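Alginate biosynthesis protein AlgX (Pseudomonas aeruginosa, PDB 4KNC) takes part in the O-acetylation of the exopolysaccharide alginate and protects the polymer from degradation as it crosses the periplasm. Local coordinates at residues A[52-57]-A[298-303]; A[83-88]-A[119-124]; A[359-362]-A[368-371]; A[372-375]-A[379-382]. One frame throughout, in Å; residues are numbered along the deposited sequence.

How the interactions relate
The four contacts divide evenly between the two domains of AlgX: interactions 1 and 2 belong to the SGNH hydrolase-like domain, interactions 3 and 4 to the carbohydrate-binding module. In the first pair, 83-88 and 298-303 adjoin where strands 80-85 and 293-298 run side by side, and Phe298 O lies 3.0 Å from Gln86 N, a probable hydrogen bond. Interaction 1 is also the one near the inferred active site, the side chain of His301 being about 9 Å from that of Ser243. Interactions 3 and 4 follow each other on strand 368-375, with centres 16 Å apart. The two pairs stay separate; nearest atoms of interactions 1 and 4 are about 15 Å apart.

Interaction 1: A[52-57]-A[298-303]; sequences DLRTDF and FATHYD
Arg54 and Thr300 meet with the guanidinium laid over a backbone carbonyl, so that Thr300 O sits above the centre of the flat group, 3.7 Å from Arg54 CZ. The tip reaches further along the turn, where Arg54 NH2 comes within 3.2 Å of His301 CA. A water joins the two segments: it accepts from Arg54 NE at 2.9 Å and is hydrogen-bonded to Thr300 OG1 at 2.8 Å. Phe57 meets Thr300 with the edge of its ring, CE1 lying 3.8 Å from Thr300 CB.

A bend at chi3 (83°) in Arg54 swings its guanidinium over the type I turn running from Ala299 to Tyr302. Arg54 NH1 makes a salt bridge to Asp56 OD2, in which the hydrogen bond is weak. Outside the pair, Thr88 packs on both Phe57 and Thr300, while Tyr51 meets the His301 ring edge-to-face. The loop holding 299-303 follows strand 293-298, and the side chain of His301 is about 9 Å from that of Ser243, the inferred nucleophile. Water is thus the bond that links the loops; the carbonyl over the guanidinium face is probably a favourable electrostatic contact, and Asp56 probably offsets the arginine's charge.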
# COMPACT_ATOMS: atom_id res chain seq x y z
N ASP A 52 15.38 -7.34 -7.01
CA ASP A 52 14.89 -8.60 -7.56
C ASP A 52 15.67 -9.79 -7.05
O ASP A 52 15.12 -10.89 -6.93
CB ASP A 52 14.97 -8.61 -9.09
CG ASP A 52 14.16 -7.50 -9.72
OD1 ASP A 52 13.21 -6.99 -9.08
OD2 ASP A 52 14.49 -7.16 -10.86
N LEU A 53 16.94 -9.57 -6.75
CA LEU A 53 17.83 -10.66 -6.37
C LEU A 53 18.19 -10.58 -4.90
O LEU A 53 19.21 -11.13 -4.47
CB LEU A 53 19.10 -10.64 -7.22
CG LEU A 53 18.88 -10.79 -8.73
CD1 LEU A 53 20.19 -10.79 -9.49
CD2 LEU A 53 18.09 -12.08 -9.01
N ARG A 54 17.35 -9.90 -4.13
CA ARG A 54 17.62 -9.73 -2.72
C ARG A 54 17.37 -11.04 -1.99
O ARG A 54 16.60 -11.88 -2.47
CB ARG A 54 16.75 -8.62 -2.14
CG ARG A 54 15.26 -8.98 -2.02
CD ARG A 54 14.63 -8.13 -0.93
NE ARG A 54 14.24 -6.81 -1.39
CZ ARG A 54 14.32 -5.70 -0.67
NH1 ARG A 54 14.80 -5.71 0.57
NH2 ARG A 54 13.92 -4.56 -1.21
N THR A 55 18.01 -11.19 -0.83
CA THR A 55 17.77 -12.34 0.05
C THR A 55 17.20 -11.92 1.39
O THR A 55 16.88 -12.76 2.21
CB THR A 55 19.07 -13.12 0.35
OG1 THR A 55 20.04 -12.23 0.92
CG2 THR A 55 19.63 -13.74 -0.93
N ASP A 56 17.07 -10.62 1.61
CA ASP A 56 16.57 -10.12 2.90
C ASP A 56 15.10 -9.73 2.80
O ASP A 56 14.73 -9.03 1.87
CB ASP A 56 17.40 -8.92 3.35
CG ASP A 56 17.30 -7.75 2.38
OD1 ASP A 56 17.81 -7.88 1.25
OD2 ASP A 56 16.70 -6.72 2.75
N PHE A 57 14.27 -10.18 3.74
CA PHE A 57 12.83 -9.88 3.71
C PHE A 57 12.32 -9.55 5.12
O PHE A 57 12.96 -9.88 6.10
CB PHE A 57 12.05 -11.06 3.12
CG PHE A 57 12.36 -11.33 1.68
CD1 PHE A 57 11.75 -10.59 0.69
CD2 PHE A 57 13.27 -12.30 1.32
CE1 PHE A 57 12.05 -10.80 -0.66
CE2 PHE A 57 13.57 -12.53 -0.02
CZ PHE A 57 12.95 -11.78 -1.01
N PHE A 298 1.16 -5.26 -1.65
CA PHE A 298 2.37 -4.46 -1.82
C PHE A 298 3.58 -5.38 -2.03
O PHE A 298 3.50 -6.59 -1.81
CB PHE A 298 2.59 -3.53 -0.62
CG PHE A 298 2.60 -4.24 0.70
CD1 PHE A 298 1.41 -4.45 1.40
CD2 PHE A 298 3.79 -4.70 1.27
CE1 PHE A 298 1.40 -5.11 2.63
CE2 PHE A 298 3.79 -5.36 2.49
CZ PHE A 298 2.58 -5.57 3.18
N ALA A 299 4.71 -4.80 -2.44
CA ALA A 299 5.91 -5.56 -2.71
C ALA A 299 6.93 -5.53 -1.57
O ALA A 299 6.72 -4.91 -0.53
CB ALA A 299 6.56 -5.10 -4.03
N THR A 300 8.07 -6.17 -1.80
CA THR A 300 8.99 -6.49 -0.71
C THR A 300 10.02 -5.40 -0.37
O THR A 300 10.86 -5.61 0.50
CB THR A 300 9.74 -7.81 -1.03
OG1 THR A 300 10.42 -7.70 -2.30
CG2 THR A 300 8.75 -8.97 -1.09
N HIS A 301 9.97 -4.25 -1.05
CA HIS A 301 10.99 -3.22 -0.83
C HIS A 301 10.55 -2.11 0.11
O HIS A 301 11.33 -1.22 0.42
CB HIS A 301 11.48 -2.62 -2.16
CG HIS A 301 10.40 -1.91 -2.93
ND1 HIS A 301 9.46 -2.58 -3.69
CD2 HIS A 301 10.11 -0.59 -3.05
CE1 HIS A 301 8.64 -1.71 -4.25
NE2 HIS A 301 9.02 -0.49 -3.89
N TYR A 302 9.30 -2.13 0.55
CA TYR A 302 8.83 -1.06 1.42
C TYR A 302 9.24 -1.26 2.85
O TYR A 302 9.41 -2.40 3.32
CB TYR A 302 7.31 -0.94 1.34
CG TYR A 302 6.84 -0.60 -0.04
CD1 TYR A 302 7.12 0.65 -0.60
CD2 TYR A 302 6.11 -1.51 -0.78
CE1 TYR A 302 6.69 0.96 -1.89
CE2 TYR A 302 5.68 -1.21 -2.04
CZ TYR A 302 5.97 0.02 -2.60
OH TYR A 302 5.51 0.28 -3.87
N ASP A 303 9.39 -0.15 3.56
CA ASP A 303 9.70 -0.18 4.98
C ASP A 303 8.40 -0.33 5.73
O ASP A 303 7.64 0.64 5.85
CB ASP A 303 10.41 1.11 5.41
CG ASP A 303 10.51 1.26 6.92
OD1 ASP A 303 10.48 0.23 7.63
OD2 ASP A 303 10.64 2.40 7.40
O HOH W 1 12.33 -6.07 -3.48

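Interaction 2: A[83-88]-A[119-124]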
# COMPACT_ATOMS: atom_id res chain seq x y z
N VAL A 83 -2.95 -10.10 3.63
CA VAL A 83 -1.83 -9.41 2.98
C VAL A 83 -1.30 -10.19 1.78
O VAL A 83 -1.00 -11.39 1.86
CB VAL A 83 -0.67 -9.02 3.97
CG1 VAL A 83 0.63 -8.76 3.22
CG2 VAL A 83 -1.02 -7.78 4.80
N VAL A 84 -1.24 -9.51 0.64
CA VAL A 84 -0.63 -10.07 -0.55
C VAL A 84 0.78 -9.51 -0.66
O VAL A 84 0.98 -8.35 -1.03
CB VAL A 84 -1.44 -9.75 -1.79
CG1 VAL A 84 -0.63 -10.08 -3.06
CG2 VAL A 84 -2.77 -10.55 -1.76
N TYR A 85 1.76 -10.33 -0.29
CA TYR A 85 3.16 -9.93 -0.24
C TYR A 85 3.79 -10.37 -1.55
O TYR A 85 4.26 -11.51 -1.67
CB TYR A 85 3.82 -10.65 0.94
CG TYR A 85 5.16 -10.12 1.43
CD1 TYR A 85 5.34 -8.76 1.74
CD2 TYR A 85 6.23 -10.98 1.65
CE1 TYR A 85 6.57 -8.29 2.23
CE2 TYR A 85 7.45 -10.53 2.14
CZ TYR A 85 7.61 -9.18 2.42
OH TYR A 85 8.82 -8.75 2.89
N GLN A 86 3.77 -9.49 -2.54
CA GLN A 86 4.17 -9.86 -3.90
C GLN A 86 5.62 -10.36 -3.92
O GLN A 86 6.53 -9.70 -3.43
CB GLN A 86 4.00 -8.67 -4.85
CG GLN A 86 3.95 -9.07 -6.34
CD GLN A 86 4.04 -7.87 -7.28
OE1 GLN A 86 4.66 -6.85 -6.95
NE2 GLN A 86 3.42 -7.98 -8.46
N PRO A 87 5.84 -11.57 -4.44
CA PRO A 87 7.19 -12.14 -4.42
C PRO A 87 8.14 -11.49 -5.44
O PRO A 87 7.69 -10.83 -6.38
CB PRO A 87 6.96 -13.61 -4.74
CG PRO A 87 5.66 -13.62 -5.54
CD PRO A 87 4.82 -12.52 -4.93
N THR A 88 9.43 -11.68 -5.27
CA THR A 88 10.39 -10.99 -6.15
C THR A 88 10.46 -11.62 -7.54
O THR A 88 10.05 -12.76 -7.76
CB THR A 88 11.79 -10.89 -5.51
OG1 THR A 88 12.25 -12.20 -5.15
CG2 THR A 88 11.74 -10.00 -4.26
N ALA A 119 5.38 -16.41 7.48
CA ALA A 119 5.03 -16.96 8.79
C ALA A 119 4.86 -15.85 9.83
O ALA A 119 3.96 -15.92 10.66
CB ALA A 119 6.08 -17.95 9.26
N ARG A 120 5.71 -14.83 9.77
CA ARG A 120 5.57 -13.72 10.72
C ARG A 120 4.28 -12.92 10.49
O ARG A 120 3.61 -12.51 11.45
CB ARG A 120 6.81 -12.82 10.70
CG ARG A 120 8.03 -13.53 11.23
CD ARG A 120 9.23 -12.61 11.42
NE ARG A 120 10.35 -13.34 12.01
CZ ARG A 120 11.51 -12.81 12.37
NH1 ARG A 120 11.73 -11.51 12.21
NH2 ARG A 120 12.46 -13.58 12.90
N PHE A 121 3.92 -12.70 9.22
CA PHE A 121 2.61 -12.14 8.93
C PHE A 121 1.51 -12.96 9.61
O PHE A 121 0.63 -12.40 10.28
CB PHE A 121 2.33 -12.08 7.41
CG PHE A 121 2.95 -10.88 6.72
CD1 PHE A 121 2.59 -9.59 7.08
CD2 PHE A 121 3.87 -11.06 5.69
CE1 PHE A 121 3.16 -8.49 6.44
CE2 PHE A 121 4.43 -9.97 5.04
CZ PHE A 121 4.09 -8.69 5.42
N ARG A 122 1.55 -14.29 9.45
CA ARG A 122 0.53 -15.14 10.10
C ARG A 122 0.52 -14.99 11.62
O ARG A 122 -0.54 -14.95 12.25
CB ARG A 122 0.75 -16.61 9.77
CG ARG A 122 0.63 -16.89 8.33
CD ARG A 122 -0.20 -18.12 8.06
NE ARG A 122 -0.15 -18.36 6.63
CZ ARG A 122 0.84 -19.01 6.03
NH1 ARG A 122 1.83 -19.50 6.77
NH2 ARG A 122 0.83 -19.18 4.72
N GLN A 123 1.72 -14.90 12.19
CA GLN A 123 1.85 -14.78 13.64
C GLN A 123 1.25 -13.45 14.11
O GLN A 123 0.80 -13.33 15.24
CB GLN A 123 3.32 -14.89 14.03
CG GLN A 123 3.55 -15.06 15.52
CD GLN A 123 5.03 -15.14 15.87
OE1 GLN A 123 5.90 -14.85 15.05
NE2 GLN A 123 5.31 -15.54 17.11
N ALA A 124 1.23 -12.45 13.23
CA ALA A 124 0.58 -11.19 13.58
C ALA A 124 -0.96 -11.24 13.46
O ALA A 124 -1.65 -10.24 13.69
CB ALA A 124 1.17 -10.03 12.74
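Phe121 drives the edge of its ring into the face of Tyr85, an edge-to-face pair with centroids 5.0 Å apart and planes at 67°. The leading atom is Phe121 CE2, which stands over the tyrosine ring away from its centre and approaches CD1 of Tyr85 to 3.6 Å. Phe121 CZ follows it in over the same face, so the CE2-CZ edge makes the touch, with CE2 in front.

The same phenylalanine uses its own face for Val83. Methyl CG1 of the valine lies 4.2 Å from the Phe121 ring centroid and only 15° off the normal, a CH-pi contact. Val83 and Tyr85 are two residues apart on the strand and both turn their side chains to the helix, which lets a single ring engage both. In Tyr85, CG lies anti to the backbone N, which carries the ring toward the helix, and chi2 (51°) turns its face to the phenylalanine.

Further aromatic neighbours complete the cluster: Trp64 of helix 61-76 meets Phe121 edge-to-face, and Tyr114 lies against Tyr85. The buried hydroxyl of Tyr85 is satisfied by Gly58 N. Strand 80-85 is an outermost strand of the parallel sheet, and helix 107-123 packs against it through this aromatic core, an arrangement in keeping with the alpha/beta/alpha layering of the SGNH hydrolase fold.

Interaction 3: A[359-362]-A[368-371]; sequences VTYS and ELKN
Two beta-sheets of the carbohydrate-binding module face each other in a beta-sandwich, and this contact spans the interior between strand 355-361 of one and strand 368-375 of the other. Their N-to-C directions differ locally by 131°, and the local axes approach to 9.7 Å, a distance that fits packed sheets rather than strands bonded side by side.

Tyr361 bridges the gap lengthwise. Its hydroxyl donates to Glu368 O at 2.8 Å, meeting the acceptor on a lone pair in the carbonyl plane with a C=O...donor angle of 140°. Placing CG beside the backbone N (chi1 -77°) sends the ring across to the opposite strand. Leu369, which follows Glu368, folds methyl CD1 against the same phenolic end, 3.4 Å from Tyr361 OH. Its second methyl, CD2, turns to Val359 and lies 4.2 Å from CG1, so the two branches of one leucine serve two residues of the facing strand.

Ile417 packs on both Val359 and Leu369, while Val429 lies against Val359 and Tyr361. The hydrogen bond thus lets a tyrosine lie within a hydrophobic interior with its polar end paired to a main-chain carbonyl, joining the sheets by a directional bond as well as by apolar contact.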
# COMPACT_ATOMS: atom_id res chain seq x y z
N VAL A 359 -7.99 16.82 10.41
CA VAL A 359 -7.65 18.06 9.71
C VAL A 359 -8.06 18.08 8.24
O VAL A 359 -7.73 17.17 7.49
CB VAL A 359 -6.12 18.29 9.77
CG1 VAL A 359 -5.72 19.49 8.94
CG2 VAL A 359 -5.65 18.43 11.21
N THR A 360 -8.74 19.14 7.80
CA THR A 360 -9.25 19.19 6.44
C THR A 360 -8.97 20.50 5.69
O THR A 360 -9.51 21.55 6.02
CB THR A 360 -10.76 18.94 6.41
OG1 THR A 360 -11.03 17.64 6.97
CG2 THR A 360 -11.28 19.00 4.98
N TYR A 361 -8.12 20.41 4.66
CA TYR A 361 -7.89 21.52 3.73
C TYR A 361 -9.15 21.89 2.94
O TYR A 361 -9.99 21.03 2.67
CB TYR A 361 -6.81 21.15 2.71
CG TYR A 361 -5.40 21.21 3.22
CD1 TYR A 361 -4.87 22.39 3.73
CD2 TYR A 361 -4.58 20.09 3.17
CE1 TYR A 361 -3.57 22.45 4.18
CE2 TYR A 361 -3.28 20.14 3.62
CZ TYR A 361 -2.78 21.32 4.12
OH TYR A 361 -1.47 21.36 4.57
N SER A 362 -9.26 23.15 2.57
CA SER A 362 -10.38 23.58 1.73
C SER A 362 -10.21 23.09 0.29
O SER A 362 -11.18 22.92 -0.43
CB SER A 362 -10.57 25.10 1.79
OG SER A 362 -9.36 25.79 1.49
N GLU A 368 -0.00 17.58 1.01
CA GLU A 368 1.07 17.69 1.98
C GLU A 368 0.53 18.41 3.20
O GLU A 368 -0.21 19.38 3.06
CB GLU A 368 2.24 18.48 1.38
CG GLU A 368 3.37 18.74 2.37
CD GLU A 368 4.46 19.64 1.81
OE1 GLU A 368 4.13 20.69 1.22
OE2 GLU A 368 5.64 19.28 1.97
N LEU A 369 0.89 17.92 4.38
CA LEU A 369 0.50 18.57 5.64
C LEU A 369 1.67 18.64 6.62
O LEU A 369 2.17 17.61 7.05
CB LEU A 369 -0.67 17.84 6.30
CG LEU A 369 -1.02 18.33 7.70
CD1 LEU A 369 -1.42 19.80 7.63
CD2 LEU A 369 -2.12 17.50 8.35
N LYS A 370 2.10 19.85 6.96
CA LYS A 370 3.21 20.05 7.89
C LYS A 370 2.72 20.57 9.24
O LYS A 370 2.28 21.72 9.36
CB LYS A 370 4.25 21.01 7.32
CG LYS A 370 4.77 20.66 5.93
CD LYS A 370 5.96 21.54 5.58
N ASN A 371 2.79 19.70 10.25
CA ASN A 371 2.26 19.98 11.58
C ASN A 371 3.33 20.25 12.61
O ASN A 371 4.36 19.58 12.63
CB ASN A 371 1.46 18.78 12.09
CG ASN A 371 0.33 18.40 11.19
OD1 ASN A 371 -0.75 18.98 11.25
ND2 ASN A 371 0.56 17.40 10.34

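Interaction 4: A[372-375]-A[379-382]; sequences TIWY and RREQ
Glu381, Arg380 and Arg379 lose most surface here, and each meets strand 368-375 differently. Glu381 pairs with Ile373 through two backbone bonds, Ile373 N to Glu381 O and Glu381 N to Ile373 O, both 2.9 Å. Its carboxylate lies on the same face as Ile373, where a water donates to Glu381 OE1 at 2.7 Å and is also hydrogen-bonded to Tyr375 OH. Arg311 holds OE2 in a salt bridge, while the tyrosine hydroxyl has Ser352 as well as the water.

Together the strands form an antiparallel beta hairpin at the edge of one sheet of the carbohydrate-binding module. Arg380 faces Trp374 in a non-hydrogen-bonded pair, both side chains running alongside each other in the same direction. Arginine CB stands over the indole, 3.9 Å from the centroid of its six-membered ring and 8° off the normal, a CH-pi contact. Further out, Arg380 CD approaches Trp374 CH2 to 3.8 Å; a bend at chi3 (-64°) then takes the guanidinium toward Thr372, whose CG2 is 4.0 Å from NH2.

Arg379 contributes mainly through its carbonyl. Tyr375 N donates to Arg379 O at 3.1 Å, and the same oxygen lies 3.4 Å from Trp374 CE3.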
# COMPACT_ATOMS: atom_id res chain seq x y z
N THR A 372 3.06 21.18 13.49
CA THR A 372 3.87 21.33 14.68
C THR A 372 2.97 21.24 15.89
O THR A 372 1.93 21.90 15.93
CB THR A 372 4.67 22.64 14.69
OG1 THR A 372 5.42 22.73 13.47
CG2 THR A 372 5.63 22.66 15.86
N ILE A 373 3.36 20.41 16.85
CA ILE A 373 2.58 20.16 18.05
C ILE A 373 3.36 20.58 19.29
O ILE A 373 4.38 19.97 19.60
CB ILE A 373 2.23 18.67 18.18
CG1 ILE A 373 1.32 18.21 17.04
CG2 ILE A 373 1.57 18.43 19.49
CD1 ILE A 373 2.07 17.71 15.78
N TRP A 374 2.88 21.62 19.98
CA TRP A 374 3.52 22.12 21.19
C TRP A 374 2.84 21.58 22.44
O TRP A 374 1.59 21.48 22.50
CB TRP A 374 3.48 23.66 21.26
CG TRP A 374 4.39 24.35 20.30
CD1 TRP A 374 4.08 24.80 19.05
CD2 TRP A 374 5.78 24.67 20.50
NE1 TRP A 374 5.18 25.38 18.46
CE2 TRP A 374 6.23 25.31 19.33
CE3 TRP A 374 6.67 24.47 21.55
CZ2 TRP A 374 7.55 25.75 19.19
CZ3 TRP A 374 7.98 24.91 21.41
CH2 TRP A 374 8.40 25.55 20.24
N TYR A 375 3.66 21.30 23.45
CA TYR A 375 3.17 20.84 24.74
C TYR A 375 3.44 21.89 25.82
O TYR A 375 4.23 22.80 25.63
CB TYR A 375 3.82 19.50 25.09
CG TYR A 375 3.53 18.44 24.05
CD1 TYR A 375 2.30 17.80 24.02
CD2 TYR A 375 4.47 18.10 23.09
CE1 TYR A 375 2.02 16.83 23.07
CE2 TYR A 375 4.20 17.13 22.14
CZ TYR A 375 2.97 16.51 22.14
OH TYR A 375 2.69 15.55 21.20
N ARG A 379 8.24 21.58 24.84
CA ARG A 379 8.67 20.62 23.81
C ARG A 379 7.78 20.71 22.58
O ARG A 379 6.65 21.21 22.65
CB ARG A 379 8.67 19.19 24.35
CG ARG A 379 9.98 18.75 24.99
CD ARG A 379 11.04 18.48 23.94
NE ARG A 379 12.26 17.94 24.55
CZ ARG A 379 13.33 18.66 24.87
NH1 ARG A 379 13.34 19.97 24.63
NH2 ARG A 379 14.39 18.08 25.41
N ARG A 380 8.28 20.20 21.46
CA ARG A 380 7.57 20.29 20.20
C ARG A 380 7.75 19.02 19.38
O ARG A 380 8.76 18.33 19.50
CB ARG A 380 8.10 21.48 19.41
CG ARG A 380 9.60 21.42 19.19
CD ARG A 380 10.12 22.63 18.44
NE ARG A 380 9.59 22.69 17.08
CZ ARG A 380 9.90 23.64 16.21
NH1 ARG A 380 10.72 24.62 16.55
NH2 ARG A 380 9.37 23.62 14.99
N GLU A 381 6.76 18.70 18.55
CA GLU A 381 6.92 17.63 17.58
C GLU A 381 6.64 18.18 16.19
O GLU A 381 5.66 18.87 15.99
CB GLU A 381 5.97 16.46 17.86
CG GLU A 381 6.44 15.18 17.19
CD GLU A 381 5.31 14.30 16.66
OE1 GLU A 381 4.20 14.28 17.24
OE2 GLU A 381 5.56 13.63 15.65
N GLN A 382 7.51 17.87 15.23
CA GLN A 382 7.24 18.25 13.86
C GLN A 382 6.86 17.04 13.02
O GLN A 382 7.71 16.23 12.65
CB GLN A 382 8.45 18.97 13.26
CG GLN A 382 8.73 20.30 13.91
CD GLN A 382 9.94 20.97 13.33
OE1 GLN A 382 10.87 21.32 14.06
NE2 GLN A 382 9.94 21.16 12.02
O HOH W 2 2.02 14.89 18.70